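PDB 5YY3: cyclopenase asqI from Emericella nidulans, which catalyses the zinc-dependent conversion of 4'-methoxycyclopenin into 4'-methoxyviridicatin, with release of methyl isocyanate, in aspoquinolone biosynthesis. Local coordinates for residues V86-G100 with A120-R134. Residues are numbered along the deposited sequence; the frame is centred on the assembly and turned at random.
Sequences VSLMLDAAGPKLEDG and ALGIYLTHSKDAQQR
Ala-120 meets Ser-87 where helices 77-92 and 114-127 pack together in the helical part of this hemocyanin-like, tyrosinase-family enzyme. The short segments 86-92 and 120-127 cross at -46°, with their axes 8.4 Å apart. Ser-87 OG donates to Ala-120 O at 3.2 Å, on a lone pair in the carbonyl plane. Tyr-124 N bonds the same oxygen within its own helix. Leu-121 CD1 touches Leu-90 CD1. Ile-123 CG2 packs against Ser-87 OG; the Ile-123 side chain is about 7 Å from that of the zinc ligand His-190.

Tyr-124 is a knob among Leu-90, Asp-91, Leu-97 and Gly-100. With CG anti to the backbone N (chi1 168°), its ring lies between the end of helix 77-92 and the start of helix 97-109. Leu-90 CB makes a CH-pi contact over one ring face, 4.1 Å from the centroid. Tyr-124 OH donates to a water that bridges Leu-90 O and Gly-94 O. It accepts from a second water, which also contacts Ser-128 OG.

Ser-128 is the N-cap of helix 129-133, and its OG accepts from Ala-131 N at 2.8 Å. Asp-130 OD2 accepts from Leu-97 N, at the start of helix 97-109, at 2.8 Å. Asp-130 OD1 is in a salt bridge with Lys-96 NZ, whose hydrogen bond is weak. Leu-97 is in turn a knob among Tyr-124, Leu-125, Asp-130 and Ala-131, its CD2 lying 3.5 Å from Ala-131 CB. Arg-134 and Glu-98 form a salt bridge as modelled, but their very short approach makes its exact geometry doubtful. Leu-97 CB lies over one guanidinium face, 4.0 Å from Arg-134 NH2.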
loop_
_atom_site.group_PDB
_atom_site.type_symbol
_atom_site.label_atom_id
_atom_site.label_comp_id
_atom_site.label_asym_id
_atom_site.label_seq_id
_atom_site.Cartn_x
_atom_site.Cartn_y
_atom_site.Cartn_z
ATOM N N VAL A 86 41.711 12.263 -27.432
ATOM C CA VAL A 86 41.100 12.421 -28.741
ATOM C C VAL A 86 40.413 13.774 -28.828
ATOM O O VAL A 86 40.439 14.446 -29.866
ATOM C CB VAL A 86 40.101 11.309 -29.019
ATOM C CG1 VAL A 86 39.280 11.620 -30.262
ATOM C CG2 VAL A 86 40.847 10.000 -29.170
ATOM N N SER A 87 39.805 14.179 -27.719
ATOM C CA SER A 87 39.215 15.498 -27.630
ATOM C C SER A 87 40.288 16.566 -27.841
ATOM O O SER A 87 40.062 17.539 -28.568
ATOM C CB SER A 87 38.519 15.683 -26.282
ATOM O OG SER A 87 37.981 16.983 -26.181
ATOM N N LEU A 88 41.451 16.379 -27.214
ATOM C CA LEU A 88 42.580 17.320 -27.354
ATOM C C LEU A 88 43.142 17.315 -28.780
ATOM O O LEU A 88 43.544 18.349 -29.327
ATOM C CB LEU A 88 43.700 16.971 -26.369
ATOM C CG LEU A 88 43.490 17.345 -24.902
ATOM C CD1 LEU A 88 44.537 16.658 -24.050
ATOM C CD2 LEU A 88 43.540 18.856 -24.716
ATOM N N MET A 89 43.182 16.120 -29.349
ATOM C CA MET A 89 43.505 15.904 -30.748
ATOM C C MET A 89 42.676 16.855 -31.614
ATOM O O MET A 89 43.232 17.577 -32.436
ATOM C CB MET A 89 43.239 14.435 -31.091
ATOM C CG MET A 89 43.978 13.823 -32.239
ATOM S SD MET A 89 44.169 12.056 -31.864
ATOM C CE MET A 89 44.983 12.217 -30.281
ATOM N N LEU A 90 41.358 16.886 -31.398
ATOM C CA LEU A 90 40.469 17.770 -32.165
ATOM C C LEU A 90 40.865 19.230 -32.010
ATOM O O LEU A 90 40.840 20.015 -32.957
ATOM C CB LEU A 90 39.022 17.607 -31.723
ATOM C CG LEU A 90 38.341 16.252 -31.820
ATOM C CD1 LEU A 90 36.889 16.426 -31.391
ATOM C CD2 LEU A 90 38.466 15.664 -33.219
ATOM N N ASP A 91 41.222 19.583 -30.787
ATOM C CA ASP A 91 41.647 20.922 -30.462
ATOM C C ASP A 91 42.971 21.258 -31.166
ATOM O O ASP A 91 43.192 22.395 -31.603
ATOM C CB ASP A 91 41.773 21.044 -28.943
ATOM C CG ASP A 91 42.072 22.436 -28.501
ATOM O OD1 ASP A 91 41.183 23.305 -28.669
ATOM O OD2 ASP A 91 43.186 22.662 -27.969
ATOM N N ALA A 92 43.836 20.249 -31.282
ATOM C CA ALA A 92 45.181 20.413 -31.839
ATOM C C ALA A 92 45.193 20.621 -33.358
ATOM O O ALA A 92 46.203 21.032 -33.927
ATOM C CB ALA A 92 46.037 19.211 -31.475
ATOM N N ALA A 93 44.058 20.360 -34.003
ATOM C CA ALA A 93 43.945 20.482 -35.455
ATOM C C ALA A 93 43.737 21.920 -35.921
ATOM O O ALA A 93 43.641 22.166 -37.122
ATOM C CB ALA A 93 42.803 19.598 -35.975
ATOM N N GLY A 94 43.660 22.871 -34.992
ATOM C CA GLY A 94 43.544 24.268 -35.379
ATOM C C GLY A 94 42.604 25.132 -34.554
ATOM O O GLY A 94 41.868 24.627 -33.707
ATOM N N PRO A 95 42.622 26.454 -34.805
ATOM C CA PRO A 95 41.863 27.427 -34.013
ATOM C C PRO A 95 40.368 27.490 -34.355
ATOM O O PRO A 95 39.602 28.038 -33.563
ATOM C CB PRO A 95 42.550 28.751 -34.363
ATOM C CG PRO A 95 42.972 28.552 -35.783
ATOM C CD PRO A 95 43.398 27.113 -35.876
ATOM N N LYS A 96 39.961 26.955 -35.501
ATOM C CA LYS A 96 38.567 27.081 -35.927
ATOM C C LYS A 96 37.809 25.757 -35.915
ATOM O O LYS A 96 38.404 24.683 -35.993
ATOM C CB LYS A 96 38.491 27.707 -37.323
ATOM C CG LYS A 96 38.683 29.221 -37.318
ATOM C CD LYS A 96 37.446 29.918 -37.870
ATOM C CE LYS A 96 37.375 31.385 -37.443
ATOM N NZ LYS A 96 35.964 31.875 -37.440
ATOM N N LEU A 97 36.485 25.859 -35.814
ATOM C CA LEU A 97 35.596 24.702 -35.765
ATOM C C LEU A 97 35.774 23.740 -36.918
ATOM O O LEU A 97 35.787 22.531 -36.714
ATOM C CB LEU A 97 34.137 25.150 -35.737
ATOM C CG LEU A 97 33.597 25.606 -34.388
ATOM C CD1 LEU A 97 32.069 25.488 -34.351
ATOM C CD2 LEU A 97 34.250 24.807 -33.264
ATOM N N GLU A 98 35.882 24.267 -38.131
ATOM C CA GLU A 98 36.004 23.404 -39.302
ATOM C C GLU A 98 37.285 22.584 -39.230
ATOM O O GLU A 98 37.379 21.517 -39.836
ATOM C CB GLU A 98 35.956 24.210 -40.608
ATOM C CG GLU A 98 36.098 25.703 -40.439
ATOM C CD GLU A 98 34.784 26.365 -40.108
ATOM O OE1 GLU A 98 33.836 26.253 -40.913
ATOM O OE2 GLU A 98 34.691 26.985 -39.032
ATOM N N ASP A 99 38.265 23.076 -38.474
ATOM C CA ASP A 99 39.478 22.303 -38.224
ATOM C C ASP A 99 39.147 21.058 -37.381
ATOM O O ASP A 99 39.457 19.933 -37.781
ATOM C CB ASP A 99 40.551 23.161 -37.538
ATOM C CG ASP A 99 41.078 24.270 -38.439
ATOM O OD1 ASP A 99 41.237 24.004 -39.649
ATOM O OD2 ASP A 99 41.343 25.395 -37.945
ATOM N N GLY A 100 38.506 21.256 -36.232
ATOM C CA GLY A 100 38.162 20.148 -35.356
ATOM C C GLY A 100 37.280 19.133 -36.059
ATOM O O GLY A 100 37.457 17.923 -35.920
ATOM N N ALA A 120 34.104 13.013 -27.076
ATOM C CA ALA A 120 35.255 13.845 -27.420
ATOM C C ALA A 120 34.798 15.143 -28.077
ATOM O O ALA A 120 35.266 16.232 -27.737
ATOM C CB ALA A 120 36.221 13.069 -28.343
ATOM N N LEU A 121 33.860 15.018 -29.007
ATOM C CA LEU A 121 33.358 16.154 -29.749
ATOM C C LEU A 121 32.568 17.080 -28.844
ATOM O O LEU A 121 32.604 18.305 -29.008
ATOM C CB LEU A 121 32.480 15.689 -30.905
ATOM C CG LEU A 121 32.028 16.804 -31.831
ATOM C CD1 LEU A 121 33.232 17.632 -32.253
ATOM C CD2 LEU A 121 31.316 16.217 -33.030
ATOM N N GLY A 122 31.851 16.480 -27.893
ATOM C CA GLY A 122 31.032 17.222 -26.956
ATOM C C GLY A 122 31.872 18.172 -26.144
ATOM O O GLY A 122 31.581 19.366 -26.085
ATOM N N ILE A 123 32.912 17.628 -25.517
ATOM C CA ILE A 123 33.895 18.406 -24.767
ATOM C C ILE A 123 34.548 19.454 -25.654
ATOM O O ILE A 123 34.679 20.617 -25.276
ATOM C CB ILE A 123 34.991 17.493 -24.182
ATOM C CG1 ILE A 123 34.375 16.517 -23.186
ATOM C CG2 ILE A 123 36.108 18.320 -23.529
ATOM C CD1 ILE A 123 35.331 15.460 -22.704
ATOM N N TYR A 124 34.946 19.027 -26.846
ATOM C CA TYR A 124 35.612 19.925 -27.786
ATOM C C TYR A 124 34.762 21.165 -28.076
ATOM O O TYR A 124 35.214 22.282 -27.866
ATOM C CB TYR A 124 35.940 19.189 -29.088
ATOM C CG TYR A 124 36.362 20.116 -30.187
ATOM C CD1 TYR A 124 37.594 20.753 -30.147
ATOM C CD2 TYR A 124 35.518 20.373 -31.265
ATOM C CE1 TYR A 124 37.986 21.610 -31.154
ATOM C CE2 TYR A 124 35.900 21.236 -32.283
ATOM C CZ TYR A 124 37.138 21.848 -32.221
ATOM O OH TYR A 124 37.517 22.707 -33.226
ATOM N N LEU A 125 33.536 20.956 -28.546
ATOM C CA LEU A 125 32.611 22.049 -28.849
ATOM C C LEU A 125 32.368 22.935 -27.631
ATOM O O LEU A 125 32.392 24.159 -27.740
ATOM C CB LEU A 125 31.279 21.497 -29.367
ATOM C CG LEU A 125 31.349 20.807 -30.731
ATOM C CD1 LEU A 125 30.030 20.132 -31.081
ATOM C CD2 LEU A 125 31.748 21.797 -31.809
ATOM N N THR A 126 32.159 22.321 -26.468
ATOM C CA THR A 126 31.861 23.082 -25.250
ATOM C C THR A 126 32.959 24.085 -24.891
ATOM O O THR A 126 32.676 25.187 -24.402
ATOM C CB THR A 126 31.623 22.141 -24.040
ATOM O OG1 THR A 126 30.455 21.345 -24.278
ATOM C CG2 THR A 126 31.437 22.933 -22.743
ATOM N N HIS A 127 34.211 23.720 -25.156
ATOM C CA HIS A 127 35.337 24.532 -24.705
ATOM C C HIS A 127 36.072 25.251 -25.837
ATOM O O HIS A 127 37.045 25.955 -25.595
ATOM C CB HIS A 127 36.301 23.661 -23.909
ATOM C CG HIS A 127 35.675 23.038 -22.700
ATOM N ND1 HIS A 127 35.634 23.672 -21.476
ATOM C CD2 HIS A 127 35.051 21.849 -22.532
ATOM C CE1 HIS A 127 35.017 22.895 -20.605
ATOM N NE2 HIS A 127 34.653 21.783 -21.217
ATOM N N SER A 128 35.585 25.088 -27.063
ATOM C CA SER A 128 36.091 25.847 -28.202
ATOM C C SER A 128 35.609 27.291 -28.205
ATOM O O SER A 128 34.398 27.549 -28.263
ATOM C CB SER A 128 35.670 25.196 -29.509
ATOM O OG SER A 128 35.672 26.171 -30.539
ATOM N N LYS A 129 36.551 28.230 -28.163
ATOM C CA LYS A 129 36.208 29.647 -28.194
ATOM C C LYS A 129 35.523 29.987 -29.508
ATOM O O LYS A 129 34.606 30.813 -29.548
ATOM C CB LYS A 129 37.441 30.523 -28.001
ATOM C CG LYS A 129 37.115 32.020 -28.051
ATOM C CD LYS A 129 38.051 32.872 -27.192
ATOM C CE LYS A 129 37.702 34.345 -27.335
ATOM N NZ LYS A 129 38.804 35.253 -26.894
ATOM N N ASP A 130 35.953 29.333 -30.583
ATOM C CA ASP A 130 35.301 29.521 -31.876
ATOM C C ASP A 130 33.835 29.095 -31.797
ATOM O O ASP A 130 32.947 29.829 -32.231
ATOM C CB ASP A 130 36.014 28.737 -32.983
ATOM C CG ASP A 130 35.644 29.226 -34.377
ATOM O OD1 ASP A 130 35.519 30.458 -34.563
ATOM O OD2 ASP A 130 35.464 28.379 -35.284
ATOM N N ALA A 131 33.586 27.917 -31.234
ATOM C CA ALA A 131 32.223 27.399 -31.168
ATOM C C ALA A 131 31.345 28.284 -30.289
ATOM O O ALA A 131 30.194 28.549 -30.625
ATOM C CB ALA A 131 32.209 25.955 -30.655
ATOM N N GLN A 132 31.891 28.747 -29.172
ATOM C CA GLN A 132 31.119 29.555 -28.238
ATOM C C GLN A 132 30.669 30.863 -28.862
ATOM O O GLN A 132 29.496 31.230 -28.762
ATOM C CB GLN A 132 31.933 29.832 -26.984
ATOM C CG GLN A 132 32.270 28.576 -26.224
ATOM C CD GLN A 132 33.303 28.831 -25.182
ATOM O OE1 GLN A 132 33.666 29.980 -24.935
ATOM N NE2 GLN A 132 33.796 27.769 -24.559
ATOM N N GLN A 133 31.600 31.553 -29.519
ATOM C CA GLN A 133 31.292 32.834 -30.147
ATOM C C GLN A 133 30.384 32.641 -31.369
ATOM O O GLN A 133 29.563 33.504 -31.679
ATOM C CB GLN A 133 32.588 33.575 -30.520
ATOM C CG GLN A 133 33.373 32.948 -31.667
ATOM C CD GLN A 133 34.734 33.601 -31.898
ATOM O OE1 GLN A 133 35.506 33.824 -30.955
ATOM N NE2 GLN A 133 35.032 33.906 -33.159
ATOM N N ARG A 134 30.514 31.499 -32.039
ATOM C CA ARG A 134 29.657 31.170 -33.178
ATOM C C ARG A 134 28.353 30.516 -32.734
ATOM O O ARG A 134 27.610 29.974 -33.554
ATOM C CB ARG A 134 30.389 30.245 -34.156
ATOM C CG ARG A 134 31.556 30.917 -34.861
ATOM C CD ARG A 134 32.427 29.928 -35.621
ATOM N NE ARG A 134 31.719 29.229 -36.692
ATOM C CZ ARG A 134 32.332 28.586 -37.682
ATOM N NH1 ARG A 134 31.634 27.969 -38.623
ATOM N NH2 ARG A 134 33.656 28.577 -37.734
HETATM O O HOH W 1 40.236 22.284 -33.980
HETATM O O HOH W 2 38.969 28.211 -30.923
HETATM O O HOH W 3 37.708 25.341 -32.437
#